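Local coordinates for putative nucleoprotein (Infectious salmon anemia virus, PDB 4EWC), which encapsidates the negative-strand viral RNA, shielding it from nucleases and forming the ribonucleoprotein that serves as template for transcription and replication, at residues Leu408-Met413 / Cys420-Glu425. Residues are numbered along the deposited sequence; the frame is centred on the assembly and turned at random.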
loop_
_atom_site.group_PDB
_atom_site.type_symbol
_atom_site.label_atom_id
_atom_site.label_comp_id
_atom_site.label_asym_id
_atom_site.label_seq_id
_atom_site.Cartn_x
_atom_site.Cartn_y
_atom_site.Cartn_z
ATOM N N LEU A 408 21.935 14.816 24.802
ATOM C CA LEU A 408 21.545 14.590 26.187
ATOM C C LEU A 408 20.092 14.955 26.443
ATOM O O LEU A 408 19.430 14.309 27.250
ATOM C CB LEU A 408 22.476 15.334 27.140
ATOM C CG LEU A 408 23.935 14.901 26.987
ATOM C CD1 LEU A 408 24.809 15.646 27.983
ATOM C CD2 LEU A 408 24.093 13.372 27.129
ATOM N N ALA A 409 19.586 15.962 25.740
ATOM C CA ALA A 409 18.208 16.398 25.968
ATOM C C ALA A 409 17.219 15.747 24.999
ATOM O O ALA A 409 16.102 16.217 24.835
ATOM C CB ALA A 409 18.107 17.918 25.895
HETATM N N MSE A 410 17.634 14.669 24.346
HETATM C CA MSE A 410 16.769 14.062 23.351
HETATM C C MSE A 410 15.993 12.872 23.897
HETATM O O MSE A 410 16.406 12.243 24.871
HETATM C CB MSE A 410 17.551 13.695 22.097
HETATM C CG MSE A 410 17.691 14.848 21.133
HETATM SE SE MSE A 410 18.938 14.401 19.727
HETATM C CE MSE A 410 18.536 15.820 18.429
ATOM N N ASP A 411 14.852 12.588 23.279
ATOM C CA ASP A 411 14.034 11.460 23.681
ATOM C C ASP A 411 13.878 10.525 22.499
ATOM O O ASP A 411 13.245 10.870 21.481
ATOM C CB ASP A 411 12.662 11.936 24.162
ATOM C CG ASP A 411 11.917 10.873 24.917
ATOM O OD1 ASP A 411 12.270 9.674 24.780
ATOM O OD2 ASP A 411 10.971 11.221 25.656
ATOM N N PHE A 412 14.451 9.334 22.621
ATOM C CA PHE A 412 14.355 8.350 21.534
ATOM C C PHE A 412 13.331 7.267 21.837
ATOM O O PHE A 412 13.177 6.341 21.054
ATOM C CB PHE A 412 15.708 7.700 21.283
ATOM C CG PHE A 412 16.791 8.672 20.884
ATOM C CD1 PHE A 412 16.602 9.560 19.827
ATOM C CD2 PHE A 412 18.007 8.690 21.561
ATOM C CE1 PHE A 412 17.614 10.438 19.454
ATOM C CE2 PHE A 412 19.005 9.556 21.195
ATOM C CZ PHE A 412 18.818 10.431 20.137
HETATM N N MSE A 413 12.662 7.385 22.988
HETATM C CA MSE A 413 11.659 6.418 23.424
HETATM C C MSE A 413 10.243 6.778 22.967
HETATM O O MSE A 413 9.521 5.916 22.479
HETATM C CB MSE A 413 11.658 6.273 24.948
HETATM C CG MSE A 413 12.965 5.818 25.586
HETATM SE SE MSE A 413 13.665 4.061 25.072
HETATM C CE MSE A 413 12.235 2.903 25.714
ATOM N N CYS A 420 14.656 11.678 13.541
ATOM C CA CYS A 420 14.562 12.323 12.233
ATOM C C CYS A 420 15.382 13.641 12.159
ATOM O O CYS A 420 15.968 13.958 11.116
ATOM C CB CYS A 420 13.115 12.531 11.798
ATOM S SG CYS A 420 12.138 10.987 11.593
ATOM N N LYS A 421 15.439 14.387 13.258
ATOM C CA LYS A 421 16.234 15.608 13.316
ATOM C C LYS A 421 17.690 15.327 13.061
ATOM O O LYS A 421 18.363 16.095 12.376
ATOM C CB LYS A 421 16.108 16.291 14.662
ATOM C CG LYS A 421 14.853 17.120 14.825
ATOM C CD LYS A 421 14.797 17.676 16.230
ATOM C CE LYS A 421 13.431 18.248 16.571
ATOM N NZ LYS A 421 13.417 18.680 17.999
ATOM N N ILE A 422 18.189 14.226 13.612
ATOM C CA ILE A 422 19.577 13.846 13.363
ATOM C C ILE A 422 19.749 13.398 11.913
ATOM O O ILE A 422 20.739 13.747 11.256
ATOM C CB ILE A 422 20.049 12.761 14.340
ATOM C CG1 ILE A 422 20.211 13.365 15.728
ATOM C CG2 ILE A 422 21.371 12.131 13.875
ATOM C CD1 ILE A 422 20.479 12.352 16.788
ATOM N N CYS A 423 18.762 12.646 11.420
ATOM C CA CYS A 423 18.754 12.180 10.037
ATOM C C CYS A 423 18.873 13.320 9.048
ATOM O O CYS A 423 19.738 13.291 8.176
ATOM C CB CYS A 423 17.477 11.396 9.725
ATOM S SG CYS A 423 17.422 9.693 10.358
ATOM N N ARG A 424 17.991 14.307 9.163
ATOM C CA ARG A 424 18.028 15.444 8.253
ATOM C C ARG A 424 19.363 16.198 8.341
ATOM O O ARG A 424 19.896 16.655 7.324
ATOM C CB ARG A 424 16.848 16.385 8.502
ATOM C CG ARG A 424 15.494 15.728 8.347
ATOM C CD ARG A 424 14.349 16.716 8.464
ATOM N NE ARG A 424 13.093 16.010 8.643
ATOM C CZ ARG A 424 12.572 15.710 9.830
ATOM N NH1 ARG A 424 13.192 16.074 10.947
ATOM N NH2 ARG A 424 11.417 15.050 9.903
ATOM N N GLU A 425 19.915 16.289 9.552
ATOM C CA GLU A 425 21.128 17.075 9.798
ATOM C C GLU A 425 22.416 16.462 9.246
ATOM O O GLU A 425 23.121 17.098 8.462
ATOM C CB GLU A 425 21.295 17.372 11.291
ATOM C CG GLU A 425 22.170 18.595 11.604
ATOM C CD GLU A 425 23.681 18.374 11.403
ATOM O OE1 GLU A 425 24.183 17.247 11.670
ATOM O OE2 GLU A 425 24.367 19.343 10.993
#
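Met410 and Phe412 meet Ile422 in a small apolar contact (129 Å² buried) between 408-413, in the loop after helix 394-402, and 420-425 on the next helix, 417-425, in the C-terminal orthomyxovirus nucleoprotein region. No hydrogen bond joins 408-413 to 420-425, and the two backbones stay well apart: the CA atoms of Met410 and Lys421 are 10.2 Å from each other, a gap bridged between these two segments by side chains. Met410, a selenomethionine, reaches over with its chain extended beyond CG (chi2 170°), which carries the selenium and the terminal methyl to the helix. Its SE lies 3.9 Å from Ile422 CD1, and its CE lies 4.0 Å from Ile422 CG1, the two side chains crossing at a slant. Ile422 meets them with its longer branch: CG1 stands anti to the carbonyl carbon (chi1 -71°), and CD1 extends toward the loop. The same methyl approaches the far end of the Phe412 ring obliquely, 4.2 Å from CZ, so one isoleucine branch serves both loop residues. Between them in sequence, Asp411 closes an Asx turn within the loop, its OD1 accepting a hydrogen bond from the backbone N of Met413 at 2.9 Å, while its backbone N is hydrogen-bonded to Asp418 OD2 near the start of helix 417-425. Tyr400 of helix 394-402 touches both Met410 and Ile422, Leu397 adds to the packing on Ile422, and Phe412 also rests on Ser148 of helix 142-162.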